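Side-chain contact in Isomerase/lactonizing enzyme (PDB 2NQL), which belongs to the mandelate racemase/muconate lactonizing group of the enolase superfamily and carries a bound sodium ion: residues K173-Q176 with D177-F180. Sequence-based numbering, arbitrary orientation.
Sequences KYWQ and DRGF
Gly179 and Phe180 turn the chain back onto Trp175 and Gln176 and close the C-terminal end of helix 165-177. Asp177 N donates to Lys173 O at 2.9 Å, an ordinary helical bond. Arg178 N makes weak bonds to both Tyr174 O and Trp175 O. Gly179 then takes a positive phi of 101°, and two bonds run back into the last turn as a Schellman motif. Gly179 N reaches Gln176 O at 2.9 Å. Phe180 N gives a longer, weak bond to Trp175 O.

Two waters bind the polar atoms of the turn. One molecule donates to both Gln176 O and Phe180 O. Phe180 O also receives a CA-H...O contact from Gln176 CA at 3.3 Å. A second water donates to Gln176 OE1 and to Asp177 OD1, so it bridges the two side chains. The amide is held at its other end too, since Gln176 NE2 bonds to Leu205 O.

Arg178 runs beside Tyr174 and Trp175. Its CD lies over one face of the Trp175 six-membered ring, a CH-pi contact 3.9 Å from the centroid. The bend at chi3 (69°) carries Arg178 NE alongside Trp175 CZ3, 3.5 Å away. Arg178 NH1 makes a weak bond to Tyr174 OH, which lies at the guanidinium edge. Phe180 meets Trp175 differently: the edge of the Trp175 indole points toward the face of the Phe180 ring in an offset edge-to-face pair, planes at 81°, with Trp175 CE3 3.6 Å from Phe180 CE2.

The turn ends the helix of a beta-alpha-beta crossover in the TIM-barrel-type domain, between parallel neighbouring strands 152-158 and 182-186. Trp175 and Phe180 are buried against Val157 of strand 152-158. The ring of His344 also meets Trp175, and that of Phe342, in strand 340-342, lies nearly parallel to Phe180.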
ATOM      1  N   LYS A 173      16.530 -19.992 -28.292  1.00 26.41           N
ATOM      2  CA  LYS A 173      16.566 -20.289 -29.723  1.00 24.74           C
ATOM      3  C   LYS A 173      15.371 -21.141 -30.119  1.00 23.46           C
ATOM      4  O   LYS A 173      14.808 -20.954 -31.205  1.00 25.90           O
ATOM      5  CB  LYS A 173      17.871 -21.008 -30.085  1.00 26.51           C
ATOM      6  CG  LYS A 173      18.148 -21.112 -31.597  1.00 33.06           C
ATOM      7  CD  LYS A 173      19.432 -21.933 -31.834  1.00 44.95           C
ATOM      8  CE  LYS A 173      19.614 -22.299 -33.305  1.00 61.55           C
ATOM      9  NZ  LYS A 173      19.849 -21.090 -34.149  1.00 62.76           N
ATOM     10  N   TYR A 174      15.007 -22.087 -29.245  1.00 20.19           N
ATOM     11  CA  TYR A 174      13.812 -22.899 -29.441  1.00 22.11           C
ATOM     12  C   TYR A 174      12.569 -22.020 -29.619  1.00 22.38           C
ATOM     13  O   TYR A 174      11.759 -22.234 -30.549  1.00 24.04           O
ATOM     14  CB  TYR A 174      13.627 -23.865 -28.260  1.00 25.81           C
ATOM     15  CG  TYR A 174      12.320 -24.618 -28.306  1.00 24.61           C
ATOM     16  CD1 TYR A 174      12.161 -25.727 -29.143  1.00 23.72           C
ATOM     17  CD2 TYR A 174      11.224 -24.192 -27.553  1.00 29.24           C
ATOM     18  CE1 TYR A 174      10.935 -26.412 -29.202  1.00 26.84           C
ATOM     19  CE2 TYR A 174      10.010 -24.860 -27.607  1.00 25.12           C
ATOM     20  CZ  TYR A 174       9.873 -25.953 -28.433  1.00 24.43           C
ATOM     21  OH  TYR A 174       8.679 -26.587 -28.464  1.00 29.96           O
ATOM     22  N   TRP A 175      12.420 -21.038 -28.728  1.00 24.23           N
ATOM     23  CA  TRP A 175      11.322 -20.078 -28.827  1.00 21.77           C
ATOM     24  C   TRP A 175      11.393 -19.167 -30.049  1.00 21.29           C
ATOM     25  O   TRP A 175      10.358 -18.873 -30.651  1.00 22.37           O
ATOM     26  CB  TRP A 175      11.117 -19.310 -27.495  1.00 22.77           C
ATOM     27  CG  TRP A 175      10.443 -20.222 -26.499  1.00 23.01           C
ATOM     28  CD1 TRP A 175      11.043 -20.944 -25.493  1.00 23.63           C
ATOM     29  CD2 TRP A 175       9.063 -20.603 -26.495  1.00 21.91           C
ATOM     30  NE1 TRP A 175      10.111 -21.722 -24.852  1.00 26.83           N
ATOM     31  CE2 TRP A 175       8.891 -21.539 -25.446  1.00 27.45           C
ATOM     32  CE3 TRP A 175       7.947 -20.227 -27.261  1.00 20.24           C
ATOM     33  CZ2 TRP A 175       7.645 -22.115 -25.146  1.00 29.30           C
ATOM     34  CZ3 TRP A 175       6.700 -20.809 -26.964  1.00 25.23           C
ATOM     35  CH2 TRP A 175       6.566 -21.732 -25.913  1.00 26.96           C
ATOM     36  N   GLN A 176      12.607 -18.760 -30.432  1.00 23.74           N
ATOM     37  CA  GLN A 176      12.816 -18.016 -31.677  1.00 21.09           C
ATOM     38  C   GLN A 176      12.309 -18.810 -32.889  1.00 25.19           C
ATOM     39  O   GLN A 176      11.646 -18.248 -33.769  1.00 28.38           O
ATOM     40  CB  GLN A 176      14.294 -17.642 -31.864  1.00 22.78           C
ATOM     41  CG  GLN A 176      14.546 -16.630 -32.987  1.00 25.33           C
ATOM     42  CD  GLN A 176      16.015 -16.320 -33.175  1.00 23.80           C
ATOM     43  OE1 GLN A 176      16.842 -17.228 -33.278  1.00 31.77           O
ATOM     44  NE2 GLN A 176      16.351 -15.031 -33.224  1.00 26.94           N
ATOM     45  N   ASP A 177      12.604 -20.109 -32.911  1.00 25.77           N
ATOM     46  CA  ASP A 177      12.193 -21.015 -34.002  1.00 27.70           C
ATOM     47  C   ASP A 177      10.670 -21.194 -34.044  1.00 32.56           C
ATOM     48  O   ASP A 177      10.100 -21.584 -35.070  1.00 30.22           O
ATOM     49  CB  ASP A 177      12.851 -22.390 -33.838  1.00 26.77           C
ATOM     50  CG  ASP A 177      14.326 -22.383 -34.165  1.00 31.59           C
ATOM     51  OD1 ASP A 177      14.823 -21.389 -34.749  1.00 37.30           O
ATOM     52  OD2 ASP A 177      15.005 -23.378 -33.820  1.00 33.20           O
ATOM     53  N   ARG A 178      10.011 -20.906 -32.921  1.00 27.57           N
ATOM     54  CA  ARG A 178       8.558 -20.867 -32.863  1.00 25.52           C
ATOM     55  C   ARG A 178       7.960 -19.514 -33.284  1.00 27.52           C
ATOM     56  O   ARG A 178       6.745 -19.332 -33.218  1.00 32.21           O
ATOM     57  CB  ARG A 178       8.072 -21.241 -31.451  1.00 23.53           C
ATOM     58  CG  ARG A 178       8.368 -22.677 -31.027  1.00 26.64           C
ATOM     59  CD  ARG A 178       7.806 -22.973 -29.641  1.00 27.52           C
ATOM     60  NE  ARG A 178       6.339 -22.996 -29.646  1.00 30.30           N
ATOM     61  CZ  ARG A 178       5.612 -24.106 -29.730  1.00 32.25           C
ATOM     62  NH1 ARG A 178       6.206 -25.297 -29.808  1.00 32.49           N
ATOM     63  NH2 ARG A 178       4.289 -24.025 -29.745  1.00 29.22           N
ATOM     64  N   GLY A 179       8.788 -18.562 -33.701  1.00 27.93           N
ATOM     65  CA  GLY A 179       8.282 -17.315 -34.296  1.00 26.43           C
ATOM     66  C   GLY A 179       8.276 -16.113 -33.354  1.00 23.91           C
ATOM     67  O   GLY A 179       7.715 -15.061 -33.663  1.00 28.24           O
ATOM     68  N   PHE A 180       8.917 -16.261 -32.203  1.00 25.16           N
ATOM     69  CA  PHE A 180       9.102 -15.147 -31.287  1.00 25.45           C
ATOM     70  C   PHE A 180      10.378 -14.415 -31.665  1.00 28.35           C
ATOM     71  O   PHE A 180      11.365 -15.037 -32.057  1.00 31.70           O
ATOM     72  CB  PHE A 180       9.106 -15.651 -29.830  1.00 20.40           C
ATOM     73  CG  PHE A 180       7.757 -16.171 -29.380  1.00 23.18           C
ATOM     74  CD1 PHE A 180       6.907 -15.374 -28.587  1.00 27.73           C
ATOM     75  CD2 PHE A 180       7.325 -17.441 -29.750  1.00 23.38           C
ATOM     76  CE1 PHE A 180       5.660 -15.851 -28.183  1.00 24.84           C
ATOM     77  CE2 PHE A 180       6.072 -17.930 -29.370  1.00 30.33           C
ATOM     78  CZ  PHE A 180       5.232 -17.133 -28.588  1.00 30.96           C
TER
HETATM   79  O   HOH W   1      11.636 -15.814 -34.977  1.00 34.48           O
HETATM   80  O   HOH W   2      16.438 -19.531 -34.375  1.00 51.08           O